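Local coordinates for protein purine nucleoside phosphorylase (Grouper iridovirus, PDB 3KHS) that probably catalyses the phosphorolysis of purine nucleosides in purine salvage, at residues Arg21-Ile26 against Asn71-Val76; Asp37-Ser42 against Ser64-Ser69; Asn142-Pro147 against Glu221-Lys226. One frame throughout, in Å; residues are numbered along the deposited sequence.

Overall arrangement
Interactions 1 and 2 lie side by side on one mixed sheet, their centres about 9 Å apart, with interaction 2 nested in the chain loop that interaction 1 closes. Strands 64-70 and 73-79 join them as a hairpin: Cys75 N lies 2.6 Å from Gly68 O, probably a hydrogen bond, and Val76 CG2 packs 3.6 Å from Phe67 CE2. Interaction 3 is separate, its centre about 22 Å from that of interaction 1 and about 26 Å from that of interaction 2. It packs the 142-147 loop on helix 219-227 at a subunit interface. On this helix, Glu221 forms a salt bridge with Arg81.

Interaction 1: Arg21-Ile26 against Asn71-Val76; sequences RPVLGI and NGVSCV
Leu24-Ile26 and Val73-Val76 pair as parallel strands in the buried part of the mixed sheet, where strand 24-28 runs between strands 73-79 and 107-116. The ladder begins before the regular strand does. Ser74 O takes two backbone donors: Val23 N at 2.9 Å stands above the carbonyl plane, whereas Leu24 N, at 3.3 Å, lies in it. Farther along, Val76 N donates to Leu24 O (3.0 Å) and Ile26 N to Val76 O (2.9 Å), so that Val76 bridges to both sides of Gly25. A further bond comes from a side chain. With chi1 at 48°, Ser74 OG is held between its own backbone N and carbonyl carbon and donates to Arg21 O over 3.2 Å, tilted from the carbonyl plane, a bond made to the residue just before Pro22.

The two faces of the sheet differ. On one, Leu24 CG is anti to the backbone N (chi1 175°), and its CD2 branch meets Cys75 SG at 3.4 Å; Val73 CG1 fills in beside Leu24 CB at 3.9 Å. Helix 257-279 covers this face through Ile276 and Ile279. On the other, the Pro22 ring lies obliquely across Val76, CB to CB 3.8 Å, and Val76 CG1 rests against Gly25 CA. Leu65, Phe67 and Val105 pack on Val76 there, and Leu103 on Pro22. Parallel strands with a helix laid against one face form the alpha-beta core of the purine nucleoside phosphorylase fold, built around a mixed beta-barrel.

Interaction 2: Asp37-Ser42 against Ser64-Ser69; sequences DSLETS and SLIFGS
Leu39 and Glu40 lie along the end of strand 64-70, where Glu40 and Ser69 form an antiparallel hydrogen-bonded pair: Glu40 N donates to Ser69 O (2.8 Å) and Ser69 N to Glu40 O (3.1 Å), the latter on a lone pair. Leu39 turns its CG away from its carbonyl carbon, beside the backbone N (chi1 -81°), and chi2 of 67° then swings CD2 over the strand. That methyl lies 3.4 Å from both Gly68 N and Ile66 O and presses on the backbone itself. Gly68 is almost fully extended and, lacking a side chain, admits Leu39 CB and Glu40 O close to its CA.

Ile66 completes the apolar patch. Its CG2, anti to the backbone N, touches both Leu39 CD2 (3.9 Å) and Ser42 CB (3.7 Å). On the Glu40 side, the acid extends beyond CG and one water donates to OE1 at 3.2 Å while also bonded to Ser69 OG at 3.0 Å, linking the two side chains across the pair. Chi1 of 79° keeps that hydroxyl beside Glu40 CB.

Thr41 takes left-handed backbone angles and turns the chain through a corner, after which Ser42 leads into strand 42-46, whose Ile43 is backbone hydrogen-bonded to Phe67. A short bridge, a corner and a resumed antiparallel partner thus mark the edge of the meander formed by strands 42-46, 64-70 and 73-79.

Interaction 3: Asn142-Pro147 against Glu221-Lys226; sequences NPLTGP and ETIVAK
Pro143 and Leu144, the two central residues of a type I beta turn, pack against Ile223 and Val224 of helix 219-227 close to a subunit interface. The contact is wholly apolar and buried. With CG1 anti to the backbone N (chi1 172°), Val224 has CG2 beside that N, and CG2 comes within 3.6 Å of Pro143 CB and 3.8 Å of CG in the same ring. Ile223 crosses the proline ring at about a right angle, its CG2 4.0 Å from Pro143 CG, and its CD1 continues along the ring to the CD edge. Leu144 adds its two methyls: CD1 meets Ile223 CG2 at 3.8 Å, and CD2 slides past Val224 CG2 at 4.1 Å.

The turn is stiffened from within. Asn142 OD1, on an in-plane lone pair, accepts from Leu144 N (3.0 Å, 160° at the hydrogen), an Asx turn superposed on the beta turn that Thr145 N closes by bonding to Asn142 O. Pro143 points at the helix, whereas Leu144 reaches it with its methyl ends. Asn142 ND2 bonds to Gly137 O and to Ser196 OG of the second subunit, and Pro195 of that subunit packs on Leu144, so the second subunit of the three-chain assembly contacts the loop and also, through its Ser196, Ile223 of the helix.

Earlier on the same helix, Glu221 forms a salt bridge with Arg81 through OE2. Thr94, Met97 and Arg98 flank Val224.

Interaction 1: Arg21-Ile26 against Asn71-Val76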
ATOM      1  N   ARG B  21      38.929   0.028  -3.505  1.00 63.89           N
ATOM      2  CA  ARG B  21      37.522   0.230  -3.264  1.00 60.78           C
ATOM      3  C   ARG B  21      36.781  -0.321  -4.474  1.00 56.07           C
ATOM      4  O   ARG B  21      37.222  -0.155  -5.606  1.00 51.69           O
ATOM      5  CB  ARG B  21      37.214   1.717  -3.083  1.00 65.81           C
ATOM      6  CG  ARG B  21      37.969   2.379  -1.933  1.00 70.01           C
ATOM      7  CD  ARG B  21      37.365   3.732  -1.616  1.00 72.29           C
ATOM      8  NE  ARG B  21      36.383   3.655  -0.531  1.00 81.89           N
ATOM      9  CZ  ARG B  21      35.445   4.575  -0.287  1.00 84.35           C
ATOM     10  NH1 ARG B  21      35.341   5.657  -1.055  1.00 83.71           N
ATOM     11  NH2 ARG B  21      34.613   4.425   0.742  1.00 79.18           N
ATOM     12  N   PRO B  22      35.663  -1.020  -4.242  1.00 52.99           N
ATOM     13  CA  PRO B  22      34.872  -1.586  -5.331  1.00 49.20           C
ATOM     14  C   PRO B  22      34.254  -0.471  -6.166  1.00 47.85           C
ATOM     15  O   PRO B  22      33.864   0.561  -5.633  1.00 49.51           O
ATOM     16  CB  PRO B  22      33.832  -2.408  -4.590  1.00 50.87           C
ATOM     17  CG  PRO B  22      33.636  -1.614  -3.331  1.00 48.20           C
ATOM     18  CD  PRO B  22      35.058  -1.351  -2.942  1.00 53.15           C
ATOM     19  N   VAL B  23      34.188  -0.667  -7.480  1.00 45.97           N
ATOM     20  CA  VAL B  23      33.602   0.341  -8.359  1.00 44.02           C
ATOM     21  C   VAL B  23      32.290  -0.203  -8.960  1.00 44.54           C
ATOM     22  O   VAL B  23      31.411   0.560  -9.411  1.00 41.98           O
ATOM     23  CB  VAL B  23      34.582   0.736  -9.499  1.00 42.87           C
ATOM     24  CG1 VAL B  23      35.014  -0.496 -10.284  1.00 42.23           C
ATOM     25  CG2 VAL B  23      33.915   1.744 -10.433  1.00 46.62           C
ATOM     26  N   LEU B  24      32.173  -1.529  -8.970  1.00 38.39           N
ATOM     27  CA  LEU B  24      30.972  -2.176  -9.467  1.00 40.99           C
ATOM     28  C   LEU B  24      30.361  -3.062  -8.387  1.00 38.34           C
ATOM     29  O   LEU B  24      31.069  -3.795  -7.684  1.00 42.30           O
ATOM     30  CB  LEU B  24      31.255  -3.041 -10.696  1.00 41.75           C
ATOM     31  CG  LEU B  24      29.993  -3.814 -11.119  1.00 39.66           C
ATOM     32  CD1 LEU B  24      29.537  -3.357 -12.476  1.00 34.47           C
ATOM     33  CD2 LEU B  24      30.271  -5.283 -11.109  1.00 38.17           C
ATOM     34  N   GLY B  25      29.043  -3.004  -8.264  1.00 35.43           N
ATOM     35  CA  GLY B  25      28.368  -3.822  -7.268  1.00 35.79           C
ATOM     36  C   GLY B  25      27.443  -4.872  -7.869  1.00 34.47           C
ATOM     37  O   GLY B  25      26.874  -4.689  -8.942  1.00 35.99           O
ATOM     38  N   ILE B  26      27.281  -5.985  -7.172  1.00 36.22           N
ATOM     39  CA  ILE B  26      26.414  -7.055  -7.650  1.00 39.57           C
ATOM     40  C   ILE B  26      25.519  -7.527  -6.503  1.00 40.84           C
ATOM     41  O   ILE B  26      25.991  -7.690  -5.383  1.00 41.35           O
ATOM     42  CB  ILE B  26      27.215  -8.309  -8.131  1.00 41.12           C
ATOM     43  CG1 ILE B  26      28.318  -7.906  -9.106  1.00 41.95           C
ATOM     44  CG2 ILE B  26      26.255  -9.332  -8.783  1.00 27.12           C
ATOM     45  CD1 ILE B  26      29.292  -9.028  -9.397  1.00 38.70           C
ATOM     46  N   ASN B  71      37.190  -9.789 -14.472  1.00 55.86           N
ATOM     47  CA  ASN B  71      37.631  -9.159 -15.712  1.00 58.71           C
ATOM     48  C   ASN B  71      38.342  -7.814 -15.481  1.00 58.46           C
ATOM     49  O   ASN B  71      38.158  -6.857 -16.232  1.00 58.91           O
ATOM     50  CB  ASN B  71      36.442  -9.002 -16.675  1.00 58.85           C
ATOM     51  CG  ASN B  71      35.838 -10.353 -17.094  1.00 62.27           C
ATOM     52  OD1 ASN B  71      36.557 -11.328 -17.305  1.00 59.91           O
ATOM     53  ND2 ASN B  71      34.517 -10.403 -17.227  1.00 66.54           N
ATOM     54  N   GLY B  72      39.154  -7.765 -14.426  1.00 59.26           N
ATOM     55  CA  GLY B  72      39.912  -6.565 -14.107  1.00 60.00           C
ATOM     56  C   GLY B  72      39.173  -5.449 -13.395  1.00 58.32           C
ATOM     57  O   GLY B  72      39.715  -4.353 -13.215  1.00 60.67           O
ATOM     58  N   VAL B  73      37.945  -5.734 -12.976  1.00 54.99           N
ATOM     59  CA  VAL B  73      37.103  -4.762 -12.294  1.00 49.07           C
ATOM     60  C   VAL B  73      36.941  -5.108 -10.818  1.00 45.91           C
ATOM     61  O   VAL B  73      36.588  -6.237 -10.510  1.00 44.59           O
ATOM     62  CB  VAL B  73      35.713  -4.754 -12.966  1.00 47.42           C
ATOM     63  CG1 VAL B  73      34.793  -3.744 -12.288  1.00 46.12           C
ATOM     64  CG2 VAL B  73      35.870  -4.453 -14.467  1.00 39.76           C
ATOM     65  N   SER B  74      37.210  -4.164  -9.912  1.00 45.84           N
ATOM     66  CA  SER B  74      37.031  -4.441  -8.487  1.00 45.04           C
ATOM     67  C   SER B  74      35.525  -4.346  -8.188  1.00 44.01           C
ATOM     68  O   SER B  74      34.861  -3.320  -8.437  1.00 43.31           O
ATOM     69  CB  SER B  74      37.819  -3.450  -7.635  1.00 45.58           C
ATOM     70  OG  SER B  74      37.579  -2.136  -8.081  1.00 53.81           O
ATOM     71  N   CYS B  75      34.992  -5.435  -7.662  1.00 41.58           N
ATOM     72  CA  CYS B  75      33.570  -5.523  -7.368  1.00 42.64           C
ATOM     73  C   CYS B  75      33.300  -5.896  -5.916  1.00 43.19           C
ATOM     74  O   CYS B  75      34.170  -6.446  -5.213  1.00 38.54           O
ATOM     75  CB  CYS B  75      32.907  -6.624  -8.244  1.00 37.37           C
ATOM     76  SG  CYS B  75      33.229  -6.666 -10.049  1.00 36.98           S
ATOM     77  N   VAL B  76      32.071  -5.595  -5.497  1.00 44.30           N
ATOM     78  CA  VAL B  76      31.554  -5.973  -4.189  1.00 41.62           C
ATOM     79  C   VAL B  76      30.286  -6.739  -4.584  1.00 41.66           C
ATOM     80  O   VAL B  76      29.478  -6.242  -5.367  1.00 37.50           O
ATOM     81  CB  VAL B  76      31.199  -4.755  -3.275  1.00 33.67           C
ATOM     82  CG1 VAL B  76      30.302  -3.812  -3.971  1.00 27.79           C
ATOM     83  CG2 VAL B  76      30.514  -5.254  -2.014  1.00 35.04           C
TER

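Interaction 2: Asp37-Ser42 against Ser64-Ser69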
ATOM      1  N   ASP B  37      31.242 -16.647  -6.769  1.00 59.17           N
ATOM      2  CA  ASP B  37      32.470 -17.411  -6.904  1.00 61.08           C
ATOM      3  C   ASP B  37      33.303 -16.826  -8.034  1.00 62.79           C
ATOM      4  O   ASP B  37      34.485 -17.120  -8.158  1.00 63.53           O
ATOM      5  CB  ASP B  37      32.165 -18.870  -7.233  1.00 61.82           C
ATOM      6  CG  ASP B  37      31.181 -19.501  -6.265  1.00 67.80           C
ATOM      7  OD1 ASP B  37      31.154 -19.091  -5.070  1.00 67.13           O
ATOM      8  OD2 ASP B  37      30.449 -20.422  -6.712  1.00 63.96           O
ATOM      9  N   SER B  38      32.681 -15.996  -8.857  1.00 59.57           N
ATOM     10  CA  SER B  38      33.378 -15.383  -9.969  1.00 62.03           C
ATOM     11  C   SER B  38      34.384 -14.309  -9.566  1.00 61.87           C
ATOM     12  O   SER B  38      35.188 -13.870 -10.389  1.00 60.14           O
ATOM     13  CB  SER B  38      32.370 -14.779 -10.934  1.00 61.76           C
ATOM     14  OG  SER B  38      31.640 -15.811 -11.560  1.00 74.47           O
ATOM     15  N   LEU B  39      34.337 -13.864  -8.317  1.00 57.09           N
ATOM     16  CA  LEU B  39      35.283 -12.844  -7.880  1.00 59.03           C
ATOM     17  C   LEU B  39      36.624 -13.445  -7.510  1.00 60.03           C
ATOM     18  O   LEU B  39      36.697 -14.411  -6.755  1.00 57.45           O
ATOM     19  CB  LEU B  39      34.734 -12.045  -6.695  1.00 57.67           C
ATOM     20  CG  LEU B  39      33.758 -10.934  -7.088  1.00 56.38           C
ATOM     21  CD1 LEU B  39      32.490 -11.539  -7.661  1.00 57.19           C
ATOM     22  CD2 LEU B  39      33.449 -10.083  -5.884  1.00 51.47           C
ATOM     23  N   GLU B  40      37.683 -12.851  -8.047  1.00 62.30           N
ATOM     24  CA  GLU B  40      39.045 -13.311  -7.812  1.00 61.21           C
ATOM     25  C   GLU B  40      39.735 -12.556  -6.690  1.00 61.93           C
ATOM     26  O   GLU B  40      39.455 -11.378  -6.475  1.00 62.28           O
ATOM     27  CB  GLU B  40      39.859 -13.154  -9.094  1.00 65.64           C
ATOM     28  CG  GLU B  40      39.518 -14.162 -10.182  1.00 67.48           C
ATOM     29  CD  GLU B  40      40.175 -13.832 -11.510  1.00 67.87           C
ATOM     30  OE1 GLU B  40      39.664 -12.952 -12.239  1.00 65.70           O
ATOM     31  OE2 GLU B  40      41.215 -14.450 -11.821  1.00 74.54           O
ATOM     32  N   THR B  41      40.645 -13.235  -5.991  1.00 62.98           N
ATOM     33  CA  THR B  41      41.396 -12.629  -4.888  1.00 66.18           C
ATOM     34  C   THR B  41      40.375 -12.003  -3.952  1.00 65.91           C
ATOM     35  O   THR B  41      40.474 -10.830  -3.574  1.00 68.10           O
ATOM     36  CB  THR B  41      42.336 -11.528  -5.420  1.00 70.13           C
ATOM     37  OG1 THR B  41      42.865 -11.936  -6.691  1.00 69.41           O
ATOM     38  CG2 THR B  41      43.490 -11.269  -4.428  1.00 68.39           C
ATOM     39  N   SER B  42      39.404 -12.813  -3.566  1.00 64.85           N
ATOM     40  CA  SER B  42      38.312 -12.334  -2.753  1.00 64.42           C
ATOM     41  C   SER B  42      38.400 -12.405  -1.245  1.00 63.28           C
ATOM     42  O   SER B  42      38.929 -13.352  -0.664  1.00 65.00           O
ATOM     43  CB  SER B  42      37.029 -13.025  -3.213  1.00 62.69           C
ATOM     44  OG  SER B  42      37.186 -14.430  -3.179  1.00 56.88           O
ATOM     45  N   SER B  64      26.434 -13.171   2.781  1.00 47.42           N
ATOM     46  CA  SER B  64      27.788 -12.652   2.821  1.00 46.61           C
ATOM     47  C   SER B  64      28.073 -11.659   1.721  1.00 48.24           C
ATOM     48  O   SER B  64      27.474 -11.695   0.646  1.00 49.16           O
ATOM     49  CB  SER B  64      28.808 -13.787   2.757  1.00 47.50           C
ATOM     50  OG  SER B  64      28.464 -14.737   1.762  1.00 47.39           O
ATOM     51  N   LEU B  65      29.007 -10.766   2.012  1.00 49.13           N
ATOM     52  CA  LEU B  65      29.426  -9.722   1.093  1.00 44.72           C
ATOM     53  C   LEU B  65      30.812 -10.150   0.602  1.00 47.62           C
ATOM     54  O   LEU B  65      31.691 -10.451   1.403  1.00 51.16           O
ATOM     55  CB  LEU B  65      29.497  -8.405   1.856  1.00 37.97           C
ATOM     56  CG  LEU B  65      29.361  -7.064   1.152  1.00 38.12           C
ATOM     57  CD1 LEU B  65      28.120  -7.076   0.289  1.00 38.68           C
ATOM     58  CD2 LEU B  65      29.284  -5.933   2.196  1.00 33.32           C
ATOM     59  N   ILE B  66      31.004 -10.185  -0.711  1.00 46.64           N
ATOM     60  CA  ILE B  66      32.271 -10.617  -1.287  1.00 44.06           C
ATOM     61  C   ILE B  66      32.973  -9.506  -2.045  1.00 43.90           C
ATOM     62  O   ILE B  66      32.363  -8.845  -2.888  1.00 42.27           O
ATOM     63  CB  ILE B  66      32.049 -11.818  -2.249  1.00 41.82           C
ATOM     64  CG1 ILE B  66      31.332 -12.948  -1.514  1.00 46.25           C
ATOM     65  CG2 ILE B  66      33.372 -12.347  -2.767  1.00 44.38           C
ATOM     66  CD1 ILE B  66      31.259 -14.230  -2.314  1.00 51.93           C
ATOM     67  N   PHE B  67      34.248  -9.285  -1.734  1.00 43.83           N
ATOM     68  CA  PHE B  67      35.018  -8.252  -2.437  1.00 47.59           C
ATOM     69  C   PHE B  67      36.075  -8.927  -3.270  1.00 48.86           C
ATOM     70  O   PHE B  67      36.818  -9.776  -2.763  1.00 54.60           O
ATOM     71  CB  PHE B  67      35.713  -7.294  -1.482  1.00 42.89           C
ATOM     72  CG  PHE B  67      34.784  -6.554  -0.603  1.00 41.71           C
ATOM     73  CD1 PHE B  67      34.269  -7.153   0.535  1.00 37.18           C
ATOM     74  CD2 PHE B  67      34.393  -5.260  -0.924  1.00 42.98           C
ATOM     75  CE1 PHE B  67      33.376  -6.478   1.337  1.00 37.44           C
ATOM     76  CE2 PHE B  67      33.490  -4.570  -0.118  1.00 37.73           C
ATOM     77  CZ  PHE B  67      32.981  -5.178   1.009  1.00 35.62           C
ATOM     78  N   GLY B  68      36.151  -8.549  -4.544  1.00 43.10           N
ATOM     79  CA  GLY B  68      37.122  -9.159  -5.422  1.00 42.53           C
ATOM     80  C   GLY B  68      36.994  -8.603  -6.820  1.00 47.10           C
ATOM     81  O   GLY B  68      36.178  -7.721  -7.084  1.00 46.77           O
ATOM     82  N   SER B  69      37.794  -9.128  -7.733  1.00 50.59           N
ATOM     83  CA  SER B  69      37.771  -8.637  -9.098  1.00 52.48           C
ATOM     84  C   SER B  69      37.215  -9.634 -10.092  1.00 48.58           C
ATOM     85  O   SER B  69      37.245 -10.849  -9.883  1.00 45.03           O
ATOM     86  CB  SER B  69      39.175  -8.270  -9.557  1.00 55.09           C
ATOM     87  OG  SER B  69      39.872  -9.453  -9.918  1.00 63.06           O
TER
HETATM   88  O   HOH W   1      39.827  -9.845 -12.870  1.00 56.53           O

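Interaction 3: Asn142-Pro147 against Glu221-Lys226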
ATOM      1  N   ASN B 142       7.810   3.282   0.715  1.00 30.57           N
ATOM      2  CA  ASN B 142       8.793   3.811  -0.222  1.00 36.10           C
ATOM      3  C   ASN B 142      10.143   3.827   0.507  1.00 30.69           C
ATOM      4  O   ASN B 142      10.253   4.339   1.607  1.00 34.76           O
ATOM      5  CB  ASN B 142       8.397   5.230  -0.642  1.00 35.26           C
ATOM      6  CG  ASN B 142       9.238   5.740  -1.795  1.00 41.33           C
ATOM      7  OD1 ASN B 142      10.416   6.064  -1.619  1.00 35.72           O
ATOM      8  ND2 ASN B 142       8.650   5.780  -2.990  1.00 30.51           N
ATOM      9  N   PRO B 143      11.182   3.292  -0.117  1.00 32.51           N
ATOM     10  CA  PRO B 143      12.516   3.228   0.493  1.00 35.60           C
ATOM     11  C   PRO B 143      13.198   4.570   0.804  1.00 30.17           C
ATOM     12  O   PRO B 143      14.170   4.609   1.532  1.00 35.12           O
ATOM     13  CB  PRO B 143      13.292   2.377  -0.507  1.00 34.17           C
ATOM     14  CG  PRO B 143      12.764   2.908  -1.832  1.00 33.10           C
ATOM     15  CD  PRO B 143      11.257   3.103  -1.576  1.00 32.12           C
ATOM     16  N   LEU B 144      12.682   5.654   0.253  1.00 30.16           N
ATOM     17  CA  LEU B 144      13.245   6.971   0.494  1.00 29.43           C
ATOM     18  C   LEU B 144      12.394   7.715   1.497  1.00 29.84           C
ATOM     19  O   LEU B 144      12.720   8.834   1.886  1.00 27.36           O
ATOM     20  CB  LEU B 144      13.307   7.805  -0.785  1.00 26.05           C
ATOM     21  CG  LEU B 144      14.153   7.212  -1.898  1.00 30.22           C
ATOM     22  CD1 LEU B 144      14.045   8.082  -3.121  1.00 30.00           C
ATOM     23  CD2 LEU B 144      15.598   7.113  -1.421  1.00 33.58           C
ATOM     24  N   THR B 145      11.291   7.121   1.925  1.00 34.95           N
ATOM     25  CA  THR B 145      10.464   7.826   2.908  1.00 38.27           C
ATOM     26  C   THR B 145      11.307   8.180   4.129  1.00 39.64           C
ATOM     27  O   THR B 145      12.080   7.354   4.620  1.00 45.63           O
ATOM     28  CB  THR B 145       9.251   6.993   3.354  1.00 39.02           C
ATOM     29  OG1 THR B 145       8.343   6.849   2.252  1.00 39.70           O
ATOM     30  CG2 THR B 145       8.544   7.665   4.536  1.00 26.29           C
ATOM     31  N   GLY B 146      11.162   9.421   4.591  1.00 45.28           N
ATOM     32  CA  GLY B 146      11.913   9.914   5.742  1.00 47.03           C
ATOM     33  C   GLY B 146      12.706  11.160   5.399  1.00 49.26           C
ATOM     34  O   GLY B 146      12.495  11.739   4.339  1.00 51.07           O
ATOM     35  N   PRO B 147      13.599  11.627   6.285  1.00 53.62           N
ATOM     36  CA  PRO B 147      14.394  12.822   5.979  1.00 52.88           C
ATOM     37  C   PRO B 147      15.409  12.541   4.885  1.00 55.58           C
ATOM     38  O   PRO B 147      15.925  11.424   4.779  1.00 57.47           O
ATOM     39  CB  PRO B 147      15.059  13.154   7.316  1.00 56.00           C
ATOM     40  CG  PRO B 147      15.003  11.857   8.083  1.00 52.60           C
ATOM     41  CD  PRO B 147      13.641  11.348   7.728  1.00 48.83           C
ATOM     42  N   GLU B 221      15.418  -1.288  -4.331  1.00 26.31           N
ATOM     43  CA  GLU B 221      16.863  -1.172  -4.336  1.00 33.63           C
ATOM     44  C   GLU B 221      17.363  -0.260  -5.464  1.00 37.87           C
ATOM     45  O   GLU B 221      18.300   0.521  -5.263  1.00 41.06           O
ATOM     46  CB  GLU B 221      17.506  -2.542  -4.453  1.00 32.29           C
ATOM     47  CG  GLU B 221      17.346  -3.406  -3.211  1.00 24.73           C
ATOM     48  CD  GLU B 221      17.185  -4.867  -3.584  1.00 35.24           C
ATOM     49  OE1 GLU B 221      16.030  -5.317  -3.774  1.00 33.17           O
ATOM     50  OE2 GLU B 221      18.216  -5.559  -3.717  1.00 39.29           O
ATOM     51  N   THR B 222      16.750  -0.345  -6.641  1.00 32.61           N
ATOM     52  CA  THR B 222      17.179   0.512  -7.749  1.00 33.42           C
ATOM     53  C   THR B 222      16.697   1.943  -7.544  1.00 32.01           C
ATOM     54  O   THR B 222      17.292   2.884  -8.062  1.00 34.31           O
ATOM     55  CB  THR B 222      16.675  -0.003  -9.126  1.00 29.46           C
ATOM     56  OG1 THR B 222      15.233   0.026  -9.161  1.00 34.36           O
ATOM     57  CG2 THR B 222      17.162  -1.425  -9.353  1.00 22.22           C
ATOM     58  N   ILE B 223      15.615   2.119  -6.800  1.00 31.69           N
ATOM     59  CA  ILE B 223      15.146   3.475  -6.542  1.00 33.82           C
ATOM     60  C   ILE B 223      16.222   4.184  -5.707  1.00 32.02           C
ATOM     61  O   ILE B 223      16.561   5.329  -5.955  1.00 33.30           O
ATOM     62  CB  ILE B 223      13.850   3.510  -5.708  1.00 32.98           C
ATOM     63  CG1 ILE B 223      12.666   3.017  -6.539  1.00 26.97           C
ATOM     64  CG2 ILE B 223      13.618   4.943  -5.181  1.00 26.17           C
ATOM     65  CD1 ILE B 223      11.387   2.913  -5.715  1.00 22.15           C
ATOM     66  N   VAL B 224      16.732   3.485  -4.702  1.00 34.44           N
ATOM     67  CA  VAL B 224      17.739   4.028  -3.811  1.00 34.66           C
ATOM     68  C   VAL B 224      19.093   4.178  -4.520  1.00 36.87           C
ATOM     69  O   VAL B 224      19.754   5.196  -4.380  1.00 36.72           O
ATOM     70  CB  VAL B 224      17.855   3.142  -2.575  1.00 32.95           C
ATOM     71  CG1 VAL B 224      19.034   3.584  -1.723  1.00 30.07           C
ATOM     72  CG2 VAL B 224      16.524   3.185  -1.798  1.00 24.45           C
ATOM     73  N   ALA B 225      19.484   3.176  -5.289  1.00 34.80           N
ATOM     74  CA  ALA B 225      20.728   3.216  -6.035  1.00 36.45           C
ATOM     75  C   ALA B 225      20.724   4.451  -6.959  1.00 37.26           C
ATOM     76  O   ALA B 225      21.646   5.276  -6.953  1.00 36.37           O
ATOM     77  CB  ALA B 225      20.843   1.949  -6.863  1.00 30.07           C
ATOM     78  N   LYS B 226      19.659   4.568  -7.742  1.00 39.07           N
ATOM     79  CA  LYS B 226      19.509   5.656  -8.698  1.00 37.20           C
ATOM     80  C   LYS B 226      19.593   6.992  -8.008  1.00 38.96           C
ATOM     81  O   LYS B 226      20.209   7.929  -8.507  1.00 39.13           O
ATOM     82  CB  LYS B 226      18.166   5.566  -9.409  1.00 39.90           C
ATOM     83  CG  LYS B 226      18.090   6.408 -10.681  1.00 42.86           C
ATOM     84  CD  LYS B 226      19.080   5.904 -11.729  1.00 41.38           C
ATOM     85  CE  LYS B 226      19.389   6.992 -12.724  1.00 50.84           C
ATOM     86  NZ  LYS B 226      18.160   7.444 -13.407  1.00 52.79           N
TER